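Local coordinates for imelysin-like protein (Psychrobacter arcticus, PDB 3PF0) that is of unknown function but belongs to the imelysin-like (peptidase M75) family and is a putative metalloendopeptidase, at residues Lys52-His57 with Gln229-Leu234; Lys205-Gln208 with Lys213-Ala216; Leu237-Lys242 with Leu343-Leu348; Ser123-Tyr128 with Gly197-Asp202. All blocks are in the same frame, centred on the assembly; numbering follows the deposited sequence. Where two conformers were deposited one is given.

Overall arrangement
The four contacts sit in a mainly helical chain without strands, and two helices, 183-214 and 225-250, each serve two of them. Contacts 1 and 3 both use helix 225-250, their centres about 15 Å apart, and meet directly where Phe231 CD1 lies 3.8 Å from Leu348 CD2. Contact 1 also touches contact 2, about 12 Å away between centres, through Leu55 O and Leu215 CD1 at 3.5 Å. Contacts 2 and 4 share helix 183-214, with centres about 15 Å apart. Contacts 3 and 4 fall on opposite sides of the chain's centre, their own centres about 26 Å apart. Along the sequence, contacts 2 and 4 are nested inside the loop that contact 1 closes.

Contact 1 of 4, residues Lys52-His57 with Gln229-Leu234; sequences KTYLTH and QWFNSL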
loop_
_atom_site.group_PDB
_atom_site.type_symbol
_atom_site.label_atom_id
_atom_site.label_comp_id
_atom_site.label_asym_id
_atom_site.label_seq_id
_atom_site.Cartn_x
_atom_site.Cartn_y
_atom_site.Cartn_z
ATOM N N LYS A 52 -4.950 -11.276 22.303
ATOM C CA LYS A 52 -4.460 -9.974 22.771
ATOM C C LYS A 52 -2.971 -9.794 22.397
ATOM O O LYS A 52 -2.606 -8.752 21.844
ATOM C CB LYS A 52 -4.668 -9.845 24.292
ATOM C CG LYS A 52 -4.188 -8.530 24.898
ATOM C CD LYS A 52 -4.327 -8.537 26.410
ATOM C CE LYS A 52 -3.965 -7.214 27.027
ATOM N NZ LYS A 52 -4.016 -7.286 28.510
ATOM N N THR A 53 -2.140 -10.828 22.672
ATOM C CA THR A 53 -0.695 -10.877 22.400
ATOM C C THR A 53 -0.434 -10.756 20.883
ATOM O O THR A 53 0.449 -9.988 20.487
ATOM C CB THR A 53 -0.094 -12.171 23.005
ATOM O OG1 THR A 53 -0.276 -12.157 24.426
ATOM C CG2 THR A 53 1.389 -12.350 22.692
ATOM N N TYR A 54 -1.206 -11.488 20.043
ATOM C CA TYR A 54 -1.042 -11.444 18.586
ATOM C C TYR A 54 -1.363 -10.048 18.042
ATOM O O TYR A 54 -0.549 -9.503 17.298
ATOM C CB TYR A 54 -1.878 -12.526 17.876
ATOM C CG TYR A 54 -1.844 -12.428 16.364
ATOM C CD1 TYR A 54 -0.706 -12.792 15.646
ATOM C CD2 TYR A 54 -2.948 -11.973 15.652
ATOM C CE1 TYR A 54 -0.664 -12.689 14.255
ATOM C CE2 TYR A 54 -2.916 -11.858 14.261
ATOM C CZ TYR A 54 -1.774 -12.222 13.567
ATOM O OH TYR A 54 -1.750 -12.111 12.200
ATOM N N LEU A 55 -2.519 -9.467 18.437
ATOM C CA LEU A 55 -2.972 -8.132 18.017
ATOM C C LEU A 55 -1.994 -7.033 18.477
ATOM O O LEU A 55 -1.772 -6.081 17.735
ATOM C CB LEU A 55 -4.395 -7.836 18.534
ATOM C CG LEU A 55 -5.551 -8.662 17.927
ATOM C CD1 LEU A 55 -6.781 -8.573 18.791
ATOM C CD2 LEU A 55 -5.877 -8.233 16.486
ATOM N N THR A 56 -1.378 -7.189 19.665
ATOM C CA THR A 56 -0.368 -6.258 20.193
ATOM C C THR A 56 0.896 -6.354 19.321
ATOM O O THR A 56 1.502 -5.326 19.008
ATOM C CB THR A 56 -0.094 -6.548 21.680
ATOM O OG1 THR A 56 -1.321 -6.420 22.400
ATOM C CG2 THR A 56 0.941 -5.614 22.287
ATOM N N HIS A 57 1.258 -7.583 18.905
ATOM C CA HIS A 57 2.416 -7.850 18.055
ATOM C C HIS A 57 2.180 -7.267 16.630
ATOM O O HIS A 57 3.111 -6.728 16.030
ATOM C CB HIS A 57 2.713 -9.368 18.040
ATOM C CG HIS A 57 3.287 -9.883 16.761
ATOM N ND1 HIS A 57 4.638 -9.803 16.497
ATOM C CD2 HIS A 57 2.671 -10.480 15.716
ATOM C CE1 HIS A 57 4.799 -10.331 15.297
ATOM N NE2 HIS A 57 3.643 -10.754 14.791
ATOM N N GLN A 229 -11.283 -7.736 11.858
ATOM C CA GLN A 229 -10.960 -6.541 11.085
ATOM C C GLN A 229 -9.586 -6.651 10.441
ATOM O O GLN A 229 -9.440 -6.262 9.284
ATOM C CB GLN A 229 -11.040 -5.268 11.952
ATOM C CG GLN A 229 -11.137 -3.989 11.101
ATOM C CD GLN A 229 -11.740 -2.796 11.794
ATOM O OE1 GLN A 229 -11.553 -2.558 12.996
ATOM N NE2 GLN A 229 -12.417 -1.973 11.017
ATOM N N TRP A 230 -8.589 -7.158 11.189
ATOM C CA TRP A 230 -7.211 -7.319 10.735
ATOM C C TRP A 230 -7.119 -8.259 9.507
ATOM O O TRP A 230 -6.531 -7.867 8.500
ATOM C CB TRP A 230 -6.321 -7.823 11.892
ATOM C CG TRP A 230 -4.973 -8.366 11.491
ATOM C CD1 TRP A 230 -4.529 -9.641 11.658
ATOM C CD2 TRP A 230 -3.903 -7.649 10.851
ATOM N NE1 TRP A 230 -3.241 -9.764 11.185
ATOM C CE2 TRP A 230 -2.830 -8.556 10.688
ATOM C CE3 TRP A 230 -3.755 -6.332 10.377
ATOM C CZ2 TRP A 230 -1.620 -8.188 10.085
ATOM C CZ3 TRP A 230 -2.559 -5.971 9.774
ATOM C CH2 TRP A 230 -1.503 -6.889 9.643
ATOM N N PHE A 231 -7.697 -9.471 9.582
ATOM C CA PHE A 231 -7.612 -10.426 8.482
ATOM C C PHE A 231 -8.504 -10.039 7.301
ATOM O O PHE A 231 -8.175 -10.387 6.163
ATOM C CB PHE A 231 -7.903 -11.853 8.950
ATOM C CG PHE A 231 -6.733 -12.442 9.687
ATOM C CD1 PHE A 231 -5.629 -12.928 8.995
ATOM C CD2 PHE A 231 -6.703 -12.462 11.075
ATOM C CE1 PHE A 231 -4.529 -13.446 9.679
ATOM C CE2 PHE A 231 -5.597 -12.968 11.758
ATOM C CZ PHE A 231 -4.519 -13.457 11.055
ATOM N N ASN A 232 -9.594 -9.292 7.546
ATOM C CA ASN A 232 -10.423 -8.820 6.444
ATOM C C ASN A 232 -9.684 -7.697 5.716
ATOM O O ASN A 232 -9.838 -7.546 4.506
ATOM C CB ASN A 232 -11.801 -8.382 6.912
ATOM C CG ASN A 232 -12.774 -9.524 6.887
ATOM O OD1 ASN A 232 -13.309 -9.878 5.832
ATOM N ND2 ASN A 232 -12.948 -10.188 8.026
ATOM N N SER A 233 -8.838 -6.957 6.450
ATOM C CA SER A 233 -7.993 -5.903 5.906
ATOM C C SER A 233 -6.944 -6.531 4.982
ATOM O O SER A 233 -6.694 -6.006 3.897
ATOM C CB SER A 233 -7.320 -5.121 7.033
ATOM O OG SER A 233 -6.624 -3.995 6.527
ATOM N N LEU A 234 -6.350 -7.667 5.415
ATOM C CA LEU A 234 -5.352 -8.399 4.634
ATOM C C LEU A 234 -5.998 -8.996 3.400
ATOM O O LEU A 234 -5.398 -8.951 2.322
ATOM C CB LEU A 234 -4.650 -9.490 5.460
ATOM C CG LEU A 234 -3.745 -9.030 6.613
ATOM C CD1 LEU A 234 -3.160 -10.226 7.334
ATOM C CD2 LEU A 234 -2.626 -8.097 6.130
#
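A buried tyrosine hydroxyl takes the indole N-H of a tryptophan here: Trp230 NE1 donates to Tyr54 OH over 3.0 Å with an N-H...O angle of 152°. Tyr54, Trp230 and Phe231 form an aromatic cluster between helix 48-84 and helix 225-250 of this all-helical fold. The hydroxyl arrives at the edge of the indole, tilted 16° from its plane, and the two side chains cross at about a right angle. Tyr54 has CG anti to its backbone nitrogen (chi1 174°), which carries the phenol across to the second helix. Phe231 comes from the opposite direction; the two six-membered rings are nearly parallel yet meet rim to rim, Tyr54 CE2 lying 3.8 Å from Phe231 CE2. Within helix 225-250, Trp230 CD1 lies over one face of Phe231, and Leu234 CD1 over a face of the indole. Val287, Leu288 and Ile291 of helix 286-292 also touch Tyr54. A phenylalanine at Tyr54 would probably keep much of the ring packing but leave the buried Trp230 N-H without its acceptor. The hydroxyl oxygen meets both partners, with Phe231 CZ 3.3 Å from Tyr54 OH.

Contact 2 of 4, residues Lys205-Gln208 with Lys213-Ala216; sequences KNWQ and KLLA
Leu214 rests a methyl on the indole of Trp207: its CD1 stands 3.9 Å from the centroid of the six-membered ring and 12° off the ring normal, a CH-pi contact centred over the face. The same methyl is 3.8 Å from Trp207 CD2, at the fusion of the two rings, while Leu214 CB reaches the far corner at Trp207 CH2, 3.9 Å away. Leu215 comes to a different part of the indole. Its CG lies in the ring plane at the edge, 3.8 Å from Trp207 CZ3, and its side chain crosses the tryptophan at about a right angle. One leucine therefore covers a face and the next abuts the rim, without any hydrogen bond between the segments. Both leucines have CG anti to the carbonyl carbon, a shared position that puts Leu214 on the face and, once the backbone has left the helix, Leu215 at the rim. An alanine in place of Trp207 would probably open a gap beside Leu214 CD1 and Leu215 CG, leaving both leucines without their shared apolar surface.

Farther out, the indole meets the ring of Tyr67 and touches Val63 and Ile64 of helix 48-84, while Pro119 touches both Trp207 and Leu214. Ala59 of helix 48-84 and Phe117 touch Leu215. The backbone turns away at Ala216, whose positive phi (43°) makes it the C-prime residue: Ile217 N returns to Ile212 O, and Ala216 N makes a weak bond to Lys213 O. This is the Schellman motif that ends helix 183-214.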
loop_
_atom_site.group_PDB
_atom_site.type_symbol
_atom_site.label_atom_id
_atom_site.label_comp_id
_atom_site.label_asym_id
_atom_site.label_seq_id
_atom_site.Cartn_x
_atom_site.Cartn_y
_atom_site.Cartn_z
ATOM N N LYS A 205 1.535 8.523 14.680
ATOM C CA LYS A 205 1.317 9.012 16.055
ATOM C C LYS A 205 -0.026 8.537 16.620
ATOM O O LYS A 205 -0.106 8.214 17.804
ATOM C CB LYS A 205 1.390 10.546 16.129
ATOM C CG LYS A 205 2.810 11.101 16.159
ATOM C CD LYS A 205 2.830 12.556 16.622
ATOM N N ASN A 206 -1.063 8.476 15.759
ATOM C CA ASN A 206 -2.422 8.042 16.088
ATOM C C ASN A 206 -2.454 6.551 16.463
ATOM O O ASN A 206 -3.088 6.191 17.454
ATOM C CB ASN A 206 -3.353 8.320 14.896
ATOM C CG ASN A 206 -4.823 8.441 15.230
ATOM O OD1 ASN A 206 -5.368 7.713 16.055
ATOM N ND2 ASN A 206 -5.528 9.280 14.485
ATOM N N TRP A 207 -1.783 5.696 15.667
ATOM C CA TRP A 207 -1.673 4.261 15.923
ATOM C C TRP A 207 -0.890 3.999 17.219
ATOM O O TRP A 207 -1.296 3.126 17.984
ATOM C CB TRP A 207 -1.014 3.545 14.736
ATOM C CG TRP A 207 -2.024 2.946 13.803
ATOM C CD1 TRP A 207 -2.495 3.493 12.645
ATOM C CD2 TRP A 207 -2.806 1.765 14.036
ATOM N NE1 TRP A 207 -3.496 2.709 12.123
ATOM C CE2 TRP A 207 -3.695 1.630 12.948
ATOM C CE3 TRP A 207 -2.828 0.793 15.054
ATOM C CZ2 TRP A 207 -4.569 0.541 12.824
ATOM C CZ3 TRP A 207 -3.711 -0.272 14.944
ATOM C CH2 TRP A 207 -4.563 -0.395 13.836
ATOM N N GLN A 208 0.210 4.763 17.469
ATOM C CA GLN A 208 1.037 4.630 18.677
ATOM C C GLN A 208 0.223 4.960 19.923
ATOM O O GLN A 208 0.393 4.316 20.958
ATOM C CB GLN A 208 2.283 5.530 18.607
ATOM C CG GLN A 208 3.395 4.947 17.735
ATOM C CD GLN A 208 4.533 5.897 17.438
ATOM O OE1 GLN A 208 4.384 7.128 17.415
ATOM N NE2 GLN A 208 5.691 5.334 17.136
ATOM N N LYS A 213 -7.500 0.483 21.350
ATOM C CA LYS A 213 -8.871 0.789 20.952
ATOM C C LYS A 213 -9.114 0.427 19.471
ATOM O O LYS A 213 -10.145 -0.171 19.163
ATOM C CB LYS A 213 -9.169 2.275 21.199
ATOM C CG LYS A 213 -10.655 2.607 21.235
ATOM C CD LYS A 213 -10.955 3.997 20.695
ATOM C CE LYS A 213 -10.834 5.091 21.727
ATOM N NZ LYS A 213 -11.293 6.388 21.176
ATOM N N LEU A 214 -8.167 0.774 18.568
ATOM C CA LEU A 214 -8.293 0.512 17.123
ATOM C C LEU A 214 -8.380 -0.987 16.784
ATOM O O LEU A 214 -9.132 -1.348 15.875
ATOM C CB LEU A 214 -7.146 1.155 16.324
ATOM C CG LEU A 214 -7.173 2.676 16.235
ATOM C CD1 LEU A 214 -5.804 3.225 15.923
ATOM C CD2 LEU A 214 -8.253 3.171 15.265
ATOM N N LEU A 215 -7.641 -1.850 17.519
ATOM C CA LEU A 215 -7.646 -3.296 17.270
ATOM C C LEU A 215 -8.423 -4.089 18.342
ATOM O O LEU A 215 -8.299 -5.315 18.386
ATOM C CB LEU A 215 -6.204 -3.830 17.159
ATOM C CG LEU A 215 -5.444 -3.542 15.858
ATOM C CD1 LEU A 215 -3.995 -3.985 15.982
ATOM C CD2 LEU A 215 -6.095 -4.235 14.648
ATOM N N ALA A 216 -9.241 -3.398 19.181
ATOM C CA ALA A 216 -10.049 -3.969 20.280
ATOM C C ALA A 216 -9.232 -5.020 21.074
ATOM O O ALA A 216 -9.699 -6.128 21.353
ATOM C CB ALA A 216 -11.340 -4.570 19.734
#

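Contact 3 of 4, residues Leu237-Lys242 with Leu343-Leu348; sequences LVETMK and LIKSQL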
loop_
_atom_site.group_PDB
_atom_site.type_symbol
_atom_site.label_atom_id
_atom_site.label_comp_id
_atom_site.label_asym_id
_atom_site.label_seq_id
_atom_site.Cartn_x
_atom_site.Cartn_y
_atom_site.Cartn_z
ATOM N N LEU A 237 -6.543 -6.289 0.839
ATOM C CA LEU A 237 -5.280 -5.923 0.185
ATOM C C LEU A 237 -5.102 -6.694 -1.134
ATOM O O LEU A 237 -4.826 -6.077 -2.160
ATOM C CB LEU A 237 -4.074 -6.175 1.128
ATOM C CG LEU A 237 -2.672 -5.861 0.565
ATOM C CD1 LEU A 237 -2.450 -4.357 0.406
ATOM C CD2 LEU A 237 -1.595 -6.433 1.447
ATOM N N VAL A 238 -5.275 -8.024 -1.102
ATOM C CA VAL A 238 -5.105 -8.891 -2.270
ATOM C C VAL A 238 -6.357 -8.810 -3.192
ATOM O O VAL A 238 -6.198 -8.919 -4.413
ATOM C CB VAL A 238 -4.706 -10.342 -1.859
ATOM C CG1 VAL A 238 -5.640 -10.923 -0.811
ATOM C CG2 VAL A 238 -4.550 -11.282 -3.059
ATOM N N GLU A 239 -7.569 -8.591 -2.629
ATOM C CA GLU A 239 -8.782 -8.489 -3.443
ATOM C C GLU A 239 -8.757 -7.216 -4.303
ATOM O O GLU A 239 -8.973 -7.316 -5.508
ATOM C CB GLU A 239 -10.052 -8.558 -2.582
ATOM C CG GLU A 239 -10.885 -9.796 -2.880
ATOM C CD GLU A 239 -11.930 -10.216 -1.862
ATOM O OE1 GLU A 239 -12.254 -9.416 -0.953
ATOM O OE2 GLU A 239 -12.438 -11.353 -1.986
ATOM N N THR A 240 -8.448 -6.036 -3.702
ATOM C CA THR A 240 -8.375 -4.763 -4.436
ATOM C C THR A 240 -7.181 -4.774 -5.399
ATOM O O THR A 240 -7.246 -4.142 -6.445
ATOM C CB THR A 240 -8.324 -3.544 -3.493
ATOM O OG1 THR A 240 -7.156 -3.610 -2.671
ATOM C CG2 THR A 240 -9.585 -3.394 -2.640
HETATM N N MSE A 241 -6.114 -5.508 -5.059
HETATM C CA MSE A 241 -4.942 -5.657 -5.908
HETATM C C MSE A 241 -5.288 -6.456 -7.178
HETATM O O MSE A 241 -5.009 -5.974 -8.273
HETATM C CB MSE A 241 -3.807 -6.318 -5.122
HETATM C CG MSE A 241 -2.667 -6.828 -5.970
HETATM SE SE MSE A 241 -1.071 -7.031 -4.885
HETATM C CE MSE A 241 -1.620 -8.464 -3.666
ATOM N N LYS A 242 -5.882 -7.657 -7.052
ATOM C CA LYS A 242 -6.201 -8.451 -8.243
ATOM C C LYS A 242 -7.291 -7.784 -9.127
ATOM O O LYS A 242 -7.222 -7.901 -10.350
ATOM C CB LYS A 242 -6.586 -9.906 -7.888
ATOM C CG LYS A 242 -7.911 -10.114 -7.159
ATOM C CD LYS A 242 -8.143 -11.599 -6.895
ATOM C CE LYS A 242 -9.567 -11.937 -6.532
ATOM N NZ LYS A 242 -10.472 -11.822 -7.702
ATOM N N LEU A 343 -7.792 -19.158 -0.743
ATOM C CA LEU A 343 -7.193 -19.755 0.442
ATOM C C LEU A 343 -7.493 -18.937 1.703
ATOM O O LEU A 343 -7.716 -19.533 2.753
ATOM C CB LEU A 343 -5.674 -19.927 0.269
ATOM C CG LEU A 343 -5.197 -21.024 -0.697
ATOM C CD1 LEU A 343 -3.721 -20.900 -0.956
ATOM C CD2 LEU A 343 -5.507 -22.424 -0.175
ATOM N N ILE A 344 -7.530 -17.593 1.607
ATOM C CA ILE A 344 -7.812 -16.747 2.773
ATOM C C ILE A 344 -9.289 -16.907 3.210
ATOM O O ILE A 344 -9.554 -17.142 4.392
ATOM C CB ILE A 344 -7.421 -15.256 2.537
ATOM C CG1 ILE A 344 -5.896 -15.115 2.320
ATOM C CG2 ILE A 344 -7.888 -14.365 3.712
ATOM C CD1 ILE A 344 -5.406 -13.724 1.818
ATOM N N LYS A 345 -10.224 -16.814 2.257
ATOM C CA LYS A 345 -11.665 -16.893 2.501
ATOM C C LYS A 345 -12.155 -18.286 2.925
ATOM O O LYS A 345 -13.028 -18.372 3.793
ATOM C CB LYS A 345 -12.436 -16.466 1.238
ATOM C CG LYS A 345 -12.475 -14.967 0.994
ATOM C CD LYS A 345 -12.547 -14.632 -0.493
ATOM C CE LYS A 345 -13.947 -14.460 -1.015
ATOM N NZ LYS A 345 -13.936 -14.114 -2.457
ATOM N N SER A 346 -11.641 -19.360 2.296
ATOM C CA SER A 346 -12.143 -20.715 2.534
ATOM C C SER A 346 -11.311 -21.577 3.488
ATOM O O SER A 346 -11.845 -22.583 3.968
ATOM C CB SER A 346 -12.304 -21.459 1.211
ATOM O OG SER A 346 -11.052 -21.723 0.598
ATOM N N GLN A 347 -10.034 -21.221 3.754
ATOM C CA GLN A 347 -9.182 -22.012 4.645
ATOM C C GLN A 347 -8.692 -21.198 5.845
ATOM O O GLN A 347 -8.818 -21.662 6.972
ATOM C CB GLN A 347 -7.984 -22.616 3.891
ATOM C CG GLN A 347 -8.321 -23.866 3.078
ATOM C CD GLN A 347 -7.110 -24.524 2.447
ATOM O OE1 GLN A 347 -5.984 -24.469 2.960
ATOM N NE2 GLN A 347 -7.325 -25.204 1.330
ATOM N N LEU A 348 -8.137 -19.994 5.617
ATOM C CA LEU A 348 -7.598 -19.180 6.714
ATOM C C LEU A 348 -8.673 -18.612 7.674
ATOM O O LEU A 348 -8.555 -18.828 8.884
ATOM C CB LEU A 348 -6.699 -18.038 6.189
ATOM C CG LEU A 348 -5.983 -17.173 7.247
ATOM C CD1 LEU A 348 -4.908 -17.959 7.990
ATOM C CD2 LEU A 348 -5.404 -15.922 6.633
#
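Val238 and Ile344 meet through single methyls, Val238 CG1 lying 3.8 Å from Ile344 CD1, as the side chains slide past each other in opposite directions. Val238 places CG1 between its backbone nitrogen and carbonyl carbon (chi1 51°), with CG2 anti to the nitrogen. On Ile344 the longer branch, CG1, lies anti to the carbonyl carbon, and an extended chi2 of 169° sends CD1 out to the valine. Beside them, Glu239 and Lys345 cross at about a right angle and, in one of two conformers of Glu239, form a salt bridge. The glutamate is extended beyond CG, whereas the lysine bends at chi3 (93°), bringing its CD and CE as well as its ammonium alongside the carboxylate. Lys345 NZ approaches Glu239 OE2 nearly in line with the C-O bond, at 3.2 Å. Leu235 touches both Ile344 and Lys345, and Met283 and Leu304 also touch the isoleucine. Helix 327-351 widens into a pi-type turn at 344-348, where Leu343 O accepts from Gln347 N and Leu348 N. A buried methyl contact and, in that conformer, a partly exposed ion pair join helices 225-250 and 327-351, the bridge resting on one carboxylate oxygen and likely to favour the charged form of Lys345.

Contact 4 of 4, residues Ser123-Tyr128 with Gly197-Asp202; sequences SMSNLY and GTRLKD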
loop_
_atom_site.group_PDB
_atom_site.type_symbol
_atom_site.label_atom_id
_atom_site.label_comp_id
_atom_site.label_asym_id
_atom_site.label_seq_id
_atom_site.Cartn_x
_atom_site.Cartn_y
_atom_site.Cartn_z
ATOM N N SER A 123 -10.742 11.585 7.722
ATOM C CA SER A 123 -10.853 12.754 6.836
ATOM C C SER A 123 -10.280 12.418 5.445
ATOM O O SER A 123 -9.605 13.254 4.840
ATOM C CB SER A 123 -10.155 13.967 7.454
ATOM O OG SER A 123 -10.667 14.245 8.748
HETATM N N MSE A 124 -10.541 11.164 4.966
HETATM C CA MSE A 124 -10.063 10.531 3.721
HETATM C C MSE A 124 -8.566 10.826 3.457
HETATM O O MSE A 124 -8.160 11.034 2.314
HETATM C CB MSE A 124 -10.941 10.868 2.480
HETATM C CG MSE A 124 -11.128 12.351 2.174
HETATM SE SE MSE A 124 -12.052 12.632 0.467
HETATM C CE MSE A 124 -10.494 12.735 -0.681
ATOM N N SER A 125 -7.744 10.796 4.517
ATOM C CA SER A 125 -6.321 11.110 4.392
ATOM C C SER A 125 -5.609 10.164 3.421
ATOM O O SER A 125 -4.729 10.627 2.697
ATOM C CB SER A 125 -5.630 11.117 5.752
ATOM O OG SER A 125 -4.490 11.961 5.697
ATOM N N ASN A 126 -6.025 8.879 3.351
ATOM C CA ASN A 126 -5.450 7.870 2.433
ATOM C C ASN A 126 -5.580 8.292 0.950
ATOM O O ASN A 126 -4.694 7.972 0.156
ATOM C CB ASN A 126 -6.101 6.494 2.640
ATOM C CG ASN A 126 -7.607 6.474 2.493
ATOM O OD1 ASN A 126 -8.307 7.456 2.729
ATOM N ND2 ASN A 126 -8.141 5.339 2.115
ATOM N N LEU A 127 -6.670 9.009 0.582
ATOM C CA LEU A 127 -6.839 9.484 -0.791
ATOM C C LEU A 127 -5.940 10.712 -1.047
ATOM O O LEU A 127 -5.487 10.905 -2.171
ATOM C CB LEU A 127 -8.305 9.755 -1.128
ATOM C CG LEU A 127 -9.193 8.492 -1.267
ATOM C CD1 LEU A 127 -10.645 8.862 -1.469
ATOM C CD2 LEU A 127 -8.689 7.536 -2.386
ATOM N N TYR A 128 -5.607 11.479 0.016
ATOM C CA TYR A 128 -4.656 12.593 -0.064
ATOM C C TYR A 128 -3.248 12.032 -0.129
ATOM O O TYR A 128 -2.351 12.709 -0.621
ATOM C CB TYR A 128 -4.801 13.563 1.135
ATOM C CG TYR A 128 -5.999 14.488 1.034
ATOM C CD1 TYR A 128 -5.893 15.733 0.419
ATOM C CD2 TYR A 128 -7.235 14.123 1.564
ATOM C CE1 TYR A 128 -6.996 16.582 0.306
ATOM C CE2 TYR A 128 -8.343 14.972 1.474
ATOM C CZ TYR A 128 -8.219 16.197 0.837
ATOM O OH TYR A 128 -9.304 17.031 0.734
ATOM N N GLY A 197 4.461 13.845 4.216
ATOM C CA GLY A 197 5.181 13.571 5.461
ATOM C C GLY A 197 4.368 13.869 6.706
ATOM O O GLY A 197 4.275 13.025 7.604
ATOM N N THR A 198 3.705 15.038 6.727
ATOM C CA THR A 198 2.848 15.482 7.835
ATOM C C THR A 198 1.676 14.505 8.049
ATOM O O THR A 198 1.391 14.151 9.186
ATOM C CB THR A 198 2.338 16.909 7.572
ATOM O OG1 THR A 198 3.457 17.786 7.459
ATOM C CG2 THR A 198 1.383 17.418 8.669
ATOM N N ARG A 199 1.014 14.071 6.961
ATOM C CA ARG A 199 -0.131 13.160 7.040
ATOM C C ARG A 199 0.284 11.780 7.555
ATOM O O ARG A 199 -0.416 11.211 8.388
ATOM C CB ARG A 199 -0.830 13.033 5.677
ATOM C CG ARG A 199 -1.616 14.278 5.298
ATOM C CD ARG A 199 -2.225 14.162 3.908
ATOM N NE ARG A 199 -2.903 15.405 3.526
ATOM C CZ ARG A 199 -4.156 15.710 3.850
ATOM N NH1 ARG A 199 -4.897 14.855 4.547
ATOM N NH2 ARG A 199 -4.685 16.860 3.463
ATOM N N LEU A 200 1.421 11.257 7.069
ATOM C CA LEU A 200 1.948 9.947 7.457
ATOM C C LEU A 200 2.401 9.909 8.917
ATOM O O LEU A 200 2.175 8.899 9.593
ATOM C CB LEU A 200 3.107 9.527 6.529
ATOM C CG LEU A 200 2.726 9.271 5.063
ATOM C CD1 LEU A 200 3.958 9.161 4.184
ATOM C CD2 LEU A 200 1.883 8.046 4.928
ATOM N N LYS A 201 3.028 10.997 9.407
ATOM C CA LYS A 201 3.476 11.067 10.801
ATOM C C LYS A 201 2.282 11.162 11.729
ATOM O O LYS A 201 2.305 10.578 12.811
ATOM C CB LYS A 201 4.432 12.241 11.025
ATOM C CG LYS A 201 5.891 11.823 10.888
ATOM C CD LYS A 201 6.823 13.017 10.735
ATOM C CE LYS A 201 7.199 13.256 9.294
ATOM N NZ LYS A 201 7.308 14.707 8.976
ATOM N N ASP A 202 1.216 11.842 11.287
ATOM C CA ASP A 202 -0.006 11.974 12.073
ATOM C C ASP A 202 -0.688 10.615 12.237
ATOM O O ASP A 202 -1.200 10.339 13.316
ATOM C CB ASP A 202 -0.956 12.999 11.439
ATOM C CG ASP A 202 -0.560 14.458 11.650
ATOM O OD1 ASP A 202 0.622 14.717 12.021
ATOM O OD2 ASP A 202 -1.421 15.344 11.429
HETATM O O HOH W 1 -7.637 15.073 5.089
HETATM O O HOH W 2 -3.135 11.982 7.952
#
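Arg199 reaches from helix 183-214 to the short helix 125-129, meeting Ser125 along its length and again at NH1, and Tyr128 with its guanidinium. Its CB and CG pass close to Ser125 OG, and CD lies 3.6 Å from the same oxygen. The chain is extended from CG to NE, with CG anti to the carbonyl carbon (chi1 -73°), and this carries the charged end to the tyrosine. CD and NE both lie alongside Tyr128 CB, and CZ comes within 3.5 Å of that carbon. The guanidinium then lies flat on the phenol ring, planes 4° apart, in an offset stack with cation-pi character: CZ is 4.2 Å from the ring centroid and 35° off its normal. Of the two terminal nitrogens, NH2 sits over the rim of the ring, 3.5 Å from Tyr128 CD1. NH1 donates to Ser125 OG at 3.1 Å, with the oxygen in the guanidinium plane, and also to water 1, which in turn donates to Ser123 O. These in-plane bonds help fix the rotation of the flat group. Water 2 links Ser125 OG to Arg199 O, tying the serine to the backbone as well. Ala163 and Gln166 touch Tyr128 from loops. Next to Arg199, Leu200 and Lys201 pack on helix 48-84, so helix 183-214 contacts both helix 48-84 and the short helix 125-129.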